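Local coordinates for chemotaxis protein cheA (Thermotoga maritima, PDB 1TQG) that probably relays phosphoryl groups in bacterial chemotaxis signalling, as the histidine-containing phosphotransfer domain of a histidine kinase, at residues L37-F42 with K73-E78; A44-K49 with T66-L71; E5-F10 with G53-S58. All coordinates share one frame; numbering follows the deposited sequence.

Interaction 1. Residues L37-F42 with K73-E78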
loop_
_atom_site.group_PDB
_atom_site.type_symbol
_atom_site.label_atom_id
_atom_site.label_comp_id
_atom_site.label_asym_id
_atom_site.label_seq_id
_atom_site.Cartn_x
_atom_site.Cartn_y
_atom_site.Cartn_z
ATOM N N LEU A 37 -8.731 11.286 -1.628
ATOM C CA LEU A 37 -7.729 10.673 -0.788
ATOM C C LEU A 37 -7.902 9.158 -0.726
ATOM O O LEU A 37 -6.895 8.421 -0.746
ATOM C CB LEU A 37 -7.747 11.256 0.592
ATOM C CG LEU A 37 -7.449 12.758 0.707
ATOM C CD1 LEU A 37 -7.725 13.237 2.107
ATOM C CD2 LEU A 37 -6.059 13.047 0.209
ATOM N N ILE A 38 -9.144 8.694 -0.664
ATOM C CA ILE A 38 -9.375 7.233 -0.748
ATOM C C ILE A 38 -8.787 6.702 -2.038
ATOM O O ILE A 38 -8.121 5.654 -2.026
ATOM C CB ILE A 38 -10.866 6.877 -0.571
ATOM C CG1 ILE A 38 -11.365 7.343 0.805
ATOM C CG2 ILE A 38 -11.118 5.417 -0.846
ATOM C CD1 ILE A 38 -12.859 7.218 0.906
ATOM N N ASN A 39 -9.057 7.363 -3.135
ATOM C CA ASN A 39 -8.527 6.976 -4.414
ATOM C C ASN A 39 -6.974 7.003 -4.442
ATOM O O ASN A 39 -6.358 6.077 -4.997
ATOM C CB ASN A 39 -9.057 7.842 -5.539
ATOM C CG ASN A 39 -10.536 7.651 -5.741
ATOM O OD1 ASN A 39 -11.111 6.612 -5.561
ATOM N ND2 ASN A 39 -11.171 8.673 -6.240
ATOM N N GLU A 40 -6.358 7.982 -3.843
ATOM C CA GLU A 40 -4.915 8.042 -3.755
ATOM C C GLU A 40 -4.325 6.813 -3.089
ATOM O O GLU A 40 -3.309 6.258 -3.497
ATOM C CB GLU A 40 -4.445 9.234 -2.940
ATOM C CG GLU A 40 -4.530 10.574 -3.544
ATOM C CD GLU A 40 -3.990 11.692 -2.669
ATOM O OE1 GLU A 40 -3.252 11.608 -1.667
ATOM O OE2 GLU A 40 -4.403 12.773 -3.081
ATOM N N ALA A 41 -4.954 6.476 -1.976
ATOM C CA ALA A 41 -4.487 5.288 -1.273
ATOM C C ALA A 41 -4.704 4.031 -2.083
ATOM O O ALA A 41 -3.761 3.182 -2.132
ATOM C CB ALA A 41 -5.220 5.205 0.059
ATOM N N PHE A 42 -5.874 3.874 -2.683
ATOM C CA PHE A 42 -6.101 2.760 -3.564
ATOM C C PHE A 42 -5.004 2.628 -4.643
ATOM O O PHE A 42 -4.472 1.554 -4.862
ATOM C CB PHE A 42 -7.530 2.891 -4.178
ATOM C CG PHE A 42 -7.734 1.836 -5.261
ATOM C CD1 PHE A 42 -8.007 0.515 -4.925
ATOM C CD2 PHE A 42 -7.587 2.182 -6.572
ATOM C CE1 PHE A 42 -8.081 -0.455 -5.898
ATOM C CE2 PHE A 42 -7.660 1.204 -7.560
ATOM C CZ PHE A 42 -7.901 -0.119 -7.207
ATOM N N LYS A 73 -13.439 -1.071 -1.793
ATOM C CA LYS A 73 -14.798 -1.011 -1.186
ATOM C C LYS A 73 -15.099 0.417 -0.763
ATOM O O LYS A 73 -16.189 0.940 -1.012
ATOM C CB LYS A 73 -14.896 -2.022 -0.070
ATOM C CG LYS A 73 -14.947 -3.501 -0.522
ATOM C CD LYS A 73 -15.020 -4.392 0.723
ATOM C CE LYS A 73 -15.123 -5.838 0.321
ATOM N NZ LYS A 73 -14.570 -6.756 1.355
ATOM N N ALA A 74 -14.131 1.089 -0.146
ATOM C CA ALA A 74 -14.402 2.414 0.381
ATOM C C ALA A 74 -14.611 3.403 -0.765
ATOM O O ALA A 74 -15.455 4.284 -0.693
ATOM C CB ALA A 74 -13.245 2.830 1.261
ATOM N N ARG A 75 -13.846 3.270 -1.885
ATOM C CA ARG A 75 -13.983 4.246 -2.968
ATOM C C ARG A 75 -15.339 4.069 -3.677
ATOM O O ARG A 75 -15.809 4.985 -4.321
ATOM C CB ARG A 75 -12.744 4.231 -3.874
ATOM C CG ARG A 75 -12.811 3.167 -4.949
ATOM C CD ARG A 75 -11.494 3.163 -5.688
ATOM N NE ARG A 75 -11.442 2.162 -6.700
ATOM C CZ ARG A 75 -11.614 2.307 -8.027
ATOM N NH1 ARG A 75 -11.847 3.455 -8.591
ATOM N NH2 ARG A 75 -11.506 1.223 -8.811
ATOM N N ASN A 76 -15.983 2.899 -3.623
ATOM C CA ASN A 76 -17.302 2.675 -4.199
ATOM C C ASN A 76 -18.372 2.836 -3.138
ATOM O O ASN A 76 -19.507 2.424 -3.337
ATOM C CB ASN A 76 -17.354 1.248 -4.762
ATOM C CG ASN A 76 -16.622 1.026 -6.014
ATOM O OD1 ASN A 76 -15.426 0.664 -6.164
ATOM N ND2 ASN A 76 -17.314 1.365 -7.069
ATOM N N SER A 77 -18.051 3.413 -1.979
ATOM C CA SER A 77 -18.955 3.698 -0.876
ATOM C C SER A 77 -19.644 2.466 -0.351
ATOM O O SER A 77 -20.712 2.526 0.225
ATOM C CB SER A 77 -20.009 4.756 -1.297
ATOM O OG SER A 77 -19.393 5.999 -1.508
ATOM N N GLU A 78 -18.982 1.310 -0.398
ATOM C CA GLU A 78 -19.488 0.067 0.135
ATOM C C GLU A 78 -19.275 -0.044 1.637
ATOM O O GLU A 78 -20.004 -0.741 2.324
ATOM C CB GLU A 78 -18.872 -1.123 -0.619
ATOM C CG GLU A 78 -19.215 -1.262 -2.094
ATOM C CD GLU A 78 -18.349 -2.070 -3.005
ATOM O OE1 GLU A 78 -18.418 -1.945 -4.264
ATOM O OE2 GLU A 78 -17.555 -2.885 -2.511
HETATM O O HOH W 1 -12.908 5.996 -7.326
#

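Interaction 2. Residues A44-K49 with T66-L71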
loop_
_atom_site.group_PDB
_atom_site.type_symbol
_atom_site.label_atom_id
_atom_site.label_comp_id
_atom_site.label_asym_id
_atom_site.label_seq_id
_atom_site.Cartn_x
_atom_site.Cartn_y
_atom_site.Cartn_z
ATOM N N ALA A 44 -1.939 3.781 -4.805
ATOM C CA ALA A 44 -0.606 3.382 -4.312
ATOM C C ALA A 44 -0.571 1.902 -4.002
ATOM O O ALA A 44 0.375 1.215 -4.337
ATOM C CB ALA A 44 -0.294 4.227 -3.070
ATOM N N LEU A 45 -1.614 1.379 -3.334
ATOM C CA LEU A 45 -1.668 -0.049 -3.037
ATOM C C LEU A 45 -1.708 -0.870 -4.296
ATOM O O LEU A 45 -1.118 -1.964 -4.350
ATOM C CB LEU A 45 -2.866 -0.361 -2.132
ATOM C CG LEU A 45 -2.703 0.129 -0.685
ATOM C CD1 LEU A 45 -4.082 0.204 -0.037
ATOM C CD2 LEU A 45 -1.731 -0.721 0.065
ATOM N N HIS A 46 -2.451 -0.423 -5.295
ATOM C CA HIS A 46 -2.561 -1.155 -6.547
ATOM C C HIS A 46 -1.205 -1.175 -7.233
ATOM O O HIS A 46 -0.787 -2.217 -7.775
ATOM C CB HIS A 46 -3.656 -0.446 -7.398
ATOM C CG HIS A 46 -3.893 -1.217 -8.644
ATOM N ND1 HIS A 46 -4.488 -2.439 -8.643
ATOM C CD2 HIS A 46 -3.719 -0.901 -9.936
ATOM C CE1 HIS A 46 -4.619 -2.885 -9.825
ATOM N NE2 HIS A 46 -4.136 -2.009 -10.676
ATOM N N THR A 47 -0.466 -0.068 -7.219
ATOM C CA THR A 47 0.871 -0.042 -7.817
ATOM C C THR A 47 1.780 -1.032 -7.081
ATOM O O THR A 47 2.542 -1.819 -7.671
ATOM C CB THR A 47 1.514 1.371 -7.785
ATOM O OG1 THR A 47 0.801 2.209 -8.704
ATOM C CG2 THR A 47 2.949 1.347 -8.253
ATOM N N LEU A 48 1.745 -1.025 -5.741
ATOM C CA LEU A 48 2.580 -1.987 -4.972
ATOM C C LEU A 48 2.235 -3.413 -5.307
ATOM O O LEU A 48 3.132 -4.240 -5.442
ATOM C CB LEU A 48 2.418 -1.680 -3.492
ATOM C CG LEU A 48 3.068 -0.399 -2.942
ATOM C CD1 LEU A 48 2.503 -0.074 -1.575
ATOM C CD2 LEU A 48 4.576 -0.552 -2.935
ATOM N N LYS A 49 0.958 -3.721 -5.462
ATOM C CA LYS A 49 0.552 -5.082 -5.806
ATOM C C LYS A 49 1.167 -5.478 -7.121
ATOM O O LYS A 49 1.662 -6.607 -7.302
ATOM C CB LYS A 49 -0.973 -5.146 -5.906
ATOM C CG LYS A 49 -1.559 -6.547 -6.112
ATOM C CD LYS A 49 -3.017 -6.525 -6.411
ATOM C CE LYS A 49 -3.468 -5.954 -7.735
ATOM N NZ LYS A 49 -4.845 -6.289 -8.174
ATOM N N THR A 66 -5.319 -7.660 -0.539
ATOM C CA THR A 66 -6.264 -7.572 0.577
ATOM C C THR A 66 -6.475 -6.130 0.963
ATOM O O THR A 66 -7.600 -5.660 1.218
ATOM C CB THR A 66 -5.757 -8.459 1.751
ATOM O OG1 THR A 66 -5.782 -9.801 1.344
ATOM C CG2 THR A 66 -6.593 -8.303 2.984
ATOM N N LEU A 67 -5.397 -5.346 1.024
ATOM C CA LEU A 67 -5.508 -3.954 1.446
ATOM C C LEU A 67 -6.169 -3.114 0.404
ATOM O O LEU A 67 -7.021 -2.263 0.674
ATOM C CB LEU A 67 -4.100 -3.408 1.741
ATOM C CG LEU A 67 -3.363 -4.053 2.911
ATOM C CD1 LEU A 67 -1.907 -3.583 2.854
ATOM C CD2 LEU A 67 -4.033 -3.778 4.221
ATOM N N GLU A 68 -5.819 -3.324 -0.875
ATOM C CA GLU A 68 -6.428 -2.601 -1.985
ATOM C C GLU A 68 -7.940 -2.907 -1.957
ATOM O O GLU A 68 -8.695 -1.965 -2.282
ATOM C CB GLU A 68 -5.755 -2.850 -3.322
ATOM C CG GLU A 68 -6.316 -3.809 -4.275
ATOM C CD GLU A 68 -5.486 -4.033 -5.522
ATOM O OE1 GLU A 68 -4.856 -3.101 -6.018
ATOM O OE2 GLU A 68 -5.543 -5.177 -6.047
ATOM N N ASN A 69 -8.356 -4.132 -1.647
ATOM C CA ASN A 69 -9.766 -4.428 -1.612
ATOM C C ASN A 69 -10.477 -3.601 -0.596
ATOM O O ASN A 69 -11.656 -3.198 -0.826
ATOM C CB ASN A 69 -9.985 -5.934 -1.274
ATOM C CG ASN A 69 -9.684 -6.841 -2.417
ATOM O OD1 ASN A 69 -9.557 -6.446 -3.579
ATOM N ND2 ASN A 69 -9.484 -8.106 -2.122
ATOM N N ILE A 70 -9.908 -3.305 0.564
ATOM C CA ILE A 70 -10.524 -2.405 1.572
ATOM C C ILE A 70 -10.733 -1.035 0.933
ATOM O O ILE A 70 -11.850 -0.507 1.002
ATOM C CB ILE A 70 -9.672 -2.351 2.806
ATOM C CG1 ILE A 70 -9.502 -3.719 3.484
ATOM C CG2 ILE A 70 -10.278 -1.327 3.770
ATOM C CD1 ILE A 70 -8.429 -3.716 4.575
ATOM N N LEU A 71 -9.680 -0.462 0.330
ATOM C CA LEU A 71 -9.815 0.863 -0.247
ATOM C C LEU A 71 -10.726 0.890 -1.431
ATOM O O LEU A 71 -11.401 1.912 -1.660
ATOM C CB LEU A 71 -8.452 1.498 -0.614
ATOM C CG LEU A 71 -7.599 2.083 0.497
ATOM C CD1 LEU A 71 -8.227 3.368 1.075
ATOM C CD2 LEU A 71 -7.310 1.118 1.608
#

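Interaction 3. Residues E5-F10 with G53-S58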
loop_
_atom_site.group_PDB
_atom_site.type_symbol
_atom_site.label_atom_id
_atom_site.label_comp_id
_atom_site.label_asym_id
_atom_site.label_seq_id
_atom_site.Cartn_x
_atom_site.Cartn_y
_atom_site.Cartn_z
ATOM N N GLU A 5 20.798 -6.082 -7.954
ATOM C CA GLU A 5 20.640 -4.673 -8.338
ATOM C C GLU A 5 19.162 -4.291 -8.453
ATOM O O GLU A 5 18.749 -3.241 -7.920
ATOM C CB GLU A 5 21.361 -4.412 -9.637
ATOM C CG GLU A 5 21.235 -2.990 -10.157
ATOM C CD GLU A 5 21.896 -2.813 -11.528
ATOM O OE1 GLU A 5 22.641 -3.708 -11.928
ATOM O OE2 GLU A 5 21.609 -1.777 -12.165
ATOM N N TYR A 6 18.408 -5.127 -9.146
ATOM C CA TYR A 6 16.988 -4.797 -9.348
ATOM C C TYR A 6 16.186 -4.951 -8.088
ATOM O O TYR A 6 15.164 -4.219 -7.987
ATOM C CB TYR A 6 16.446 -5.613 -10.509
ATOM C CG TYR A 6 17.156 -5.345 -11.783
ATOM C CD1 TYR A 6 17.550 -4.086 -12.160
ATOM C CD2 TYR A 6 17.455 -6.368 -12.670
ATOM C CE1 TYR A 6 18.227 -3.830 -13.333
ATOM C CE2 TYR A 6 18.110 -6.145 -13.838
ATOM C CZ TYR A 6 18.497 -4.871 -14.181
ATOM O OH TYR A 6 19.125 -4.732 -15.389
ATOM N N LEU A 7 16.590 -5.791 -7.158
ATOM C CA LEU A 7 15.973 -5.786 -5.835
ATOM C C LEU A 7 16.160 -4.453 -5.151
ATOM O O LEU A 7 15.233 -3.918 -4.522
ATOM C CB LEU A 7 16.570 -6.899 -4.970
ATOM C CG LEU A 7 16.140 -8.331 -5.243
ATOM C CD1 LEU A 7 16.882 -9.269 -4.286
ATOM C CD2 LEU A 7 14.660 -8.528 -5.081
ATOM N N GLY A 8 17.333 -3.859 -5.300
ATOM C CA GLY A 8 17.550 -2.528 -4.728
ATOM C C GLY A 8 16.630 -1.495 -5.326
ATOM O O GLY A 8 16.077 -0.626 -4.637
ATOM N N VAL A 9 16.428 -1.572 -6.636
ATOM C CA VAL A 9 15.514 -0.652 -7.320
ATOM C C VAL A 9 14.062 -0.876 -6.823
ATOM O O VAL A 9 13.329 0.070 -6.514
ATOM C CB VAL A 9 15.595 -0.795 -8.833
ATOM C CG1 VAL A 9 14.497 0.029 -9.514
ATOM C CG2 VAL A 9 16.969 -0.383 -9.348
ATOM N N PHE A 10 13.639 -2.126 -6.759
ATOM C CA PHE A 10 12.365 -2.486 -6.236
ATOM C C PHE A 10 12.135 -1.906 -4.820
ATOM O O PHE A 10 11.062 -1.324 -4.558
ATOM C CB PHE A 10 12.216 -4.014 -6.203
ATOM C CG PHE A 10 10.946 -4.502 -5.565
ATOM C CD1 PHE A 10 9.801 -4.617 -6.310
ATOM C CD2 PHE A 10 10.922 -4.910 -4.276
ATOM C CE1 PHE A 10 8.631 -5.100 -5.731
ATOM C CE2 PHE A 10 9.737 -5.291 -3.658
ATOM C CZ PHE A 10 8.589 -5.416 -4.411
ATOM N N GLY A 53 3.918 -8.398 -8.034
ATOM C CA GLY A 53 3.639 -9.446 -8.967
ATOM C C GLY A 53 4.723 -9.638 -9.991
ATOM O O GLY A 53 5.062 -10.758 -10.413
ATOM N N THR A 54 5.365 -8.554 -10.443
ATOM C CA THR A 54 6.398 -8.694 -11.490
ATOM C C THR A 54 7.662 -9.282 -10.888
ATOM O O THR A 54 8.480 -9.780 -11.648
ATOM C CB THR A 54 6.697 -7.380 -12.228
ATOM O OG1 THR A 54 7.368 -6.502 -11.336
ATOM C CG2 THR A 54 5.447 -6.720 -12.715
ATOM N N MET A 55 7.843 -9.280 -9.573
ATOM C CA MET A 55 8.974 -9.899 -8.898
ATOM C C MET A 55 8.632 -11.302 -8.439
ATOM O O MET A 55 9.482 -12.034 -7.934
ATOM C CB MET A 55 9.443 -9.026 -7.746
ATOM C CG MET A 55 9.807 -7.592 -8.185
ATOM S SD MET A 55 11.201 -7.412 -9.338
ATOM C CE MET A 55 12.538 -7.647 -8.175
ATOM N N GLY A 56 7.374 -11.716 -8.511
ATOM C CA GLY A 56 6.897 -12.992 -8.018
ATOM C C GLY A 56 6.839 -13.056 -6.492
ATOM O O GLY A 56 6.933 -14.128 -5.911
ATOM N N PHE A 57 6.656 -11.925 -5.841
ATOM C CA PHE A 57 6.584 -11.875 -4.393
ATOM C C PHE A 57 5.138 -12.110 -3.944
ATOM O O PHE A 57 4.391 -11.156 -3.726
ATOM C CB PHE A 57 7.166 -10.578 -3.853
ATOM C CG PHE A 57 8.644 -10.379 -4.114
ATOM C CD1 PHE A 57 9.476 -11.441 -4.472
ATOM C CD2 PHE A 57 9.160 -9.126 -4.036
ATOM C CE1 PHE A 57 10.839 -11.183 -4.712
ATOM C CE2 PHE A 57 10.492 -8.840 -4.229
ATOM C CZ PHE A 57 11.301 -9.899 -4.561
ATOM N N SER A 58 4.762 -13.351 -3.861
ATOM C CA SER A 58 3.399 -13.785 -3.675
ATOM C C SER A 58 2.762 -13.219 -2.419
ATOM O O SER A 58 1.640 -12.742 -2.499
ATOM C CB SER A 58 3.434 -15.350 -3.692
ATOM O OG SER A 58 4.588 -15.742 -2.959
#

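Interaction 1. Residues L37-F42 with K73-E78
The C-terminal end of one helix lies here against the first turns of its neighbour in a four-helix bundle: A74 and R75, in the last turn of helix 58-75, meet I38, N39 and F42 near the start of helix 35-55. R75 carries most of the contact. Its guanidinium lies flat on one face of the F42 ring, a stacked cation-pi contact: the two centres are 4.4 Å apart and the planes differ by 22°. NE sits above the middle of the ring, and NH2 lies 4.0 Å from F42 CE2, over the same face. The chain gets there with CG set between the backbone N and the carbonyl carbon (chi1 85°) and then runs extended to NE, which carries the charged group across to the ring. A salt bridge from NE to D72 gives the charge its partner and probably fixes the rotation of the group over F42. N39 comes at the guanidinium from the rim, its amide plane turned steeply to it, and OD1 packs 3.3 Å from R75 CB. One water ties the two polar ends together, donating to N39 OD1 at 2.6 Å and accepting from R75 NH1 at 3.0 Å. Deeper in, I38 CG2 touches R75 CB at 3.6 Å and A74 CB at 4.0 Å, giving the interface an apolar inner side beside I81. Just after these residues helix 58-75 stops, E78 N bonded to K73 O and S77 N to A74 O, with S77 at positive phi: a Schellman motif, a common way to end a helix.

Interaction 2. Residues A44-K49 with T66-L71
From helix 35-55, H46 and K49 hold E68 of helix 58-75, each taking a different oxygen of its carboxylate. H46 ND1 donates to E68 OE1 at 2.7 Å with an N-H...O angle of 151°; the oxygen lies in the plane of the imidazole, at its edge, and is met on its syn side, with the nitrogen 27° out of the carboxylate plane. K49 NZ forms a salt bridge to E68 OE2, modelled very short at 2.5 Å, but that oxygen is crowded by the lysine chain, so its exact place is doubtful. H65, one turn before E68, also bonds to OE2. The first torsion of H46 swings the ring to the E68 side, and the second turns ND1 to OE1. H46 and K49 fit the H-x-x-K-G sequence of Hpt domains, whose histidine is the phosphoryl acceptor in relatives; E68 would then be the second-shell residue that sets the angle of the imidazole. Beneath this polar layer L45 fills the interface. Its CB meets E68 CB at 4.0 Å, CD1 touches L71 CD2 at 3.7 Å, and CD2 packs on L67 CB at 4.0 Å, with the leucine chains crossing at about right angles. The two segments run nearly antiparallel, 156° between their directions, with axes 8.9 Å apart at closest approach. L45 continues inward to L21 of helix 3-30, while L67 and L71 reach I96 and I89 of helix 83-103, so the contact spans from the open polar surface at H46 to the interior shared by all four helices.

Interaction 3. Residues E5-F10 with G53-S58
The first torsion of F10 (chi1 175°) swings CG away from the backbone N and sends the ring from helix 3-30 toward F57, whose own CG lies anti to the carbonyl carbon (chi1 -64°), and the two rings meet in a T-shaped stack. The edge of F57 points at the face of F10: the planes are 88° apart, the centroids 5.2 Å, and F57 CE2 approaches F10 CE2 to 3.7 Å, above the ring but offset toward its rim. L7, one turn earlier on the same helix, meets F57 in the plane of that ring, its CD2 3.7 Å from F57 CZ. L7 and F10 thus both meet the rim of the F57 ring. This joins the first helix of the Hpt bundle to the turn between helices 35-55 and 58-75, where G56, at positive phi, closes a Schellman motif and F57 takes the N-cap position of the next helix as the centre of an inverse gamma turn. M55 comes in from the end of helix 35-55; it was modelled in two conformers, and its contacts describe one of them. There CB sits over the middle of the F57 ring, CG lies 3.5 Å from F10 CD1, SD makes an oblique Met-aromatic contact with F10, and CE lies 3.9 Å from L7 CD2. Were F10 replaced by alanine, the F57 edge would probably be left without a face to rest on and M55 CG without its aromatic neighbour, opening a gap between the first helix and this turn.

All three contacts involve helix 35-55, which interactions 1 and 2 share with helix 58-75 and interaction 3 with the start of helix 3-30. Along the chain the segments come in the order 5-10, 37-42, 44-49, 53-58, 66-71 and 73-78, so interaction 2 falls between the segments of interaction 1, while interaction 3 crosses both. Interactions 1 and 2 touch, their centres 10 Å apart, with L71 packing on I38, A41 and F42. Interaction 3 lies about 17 Å from interaction 2 and 26 Å from interaction 1, between centres. Interactions 1 and 3 thus pack near the two ends of helix 35-55 and interaction 2 near its middle, beside the probable phosphorylation site.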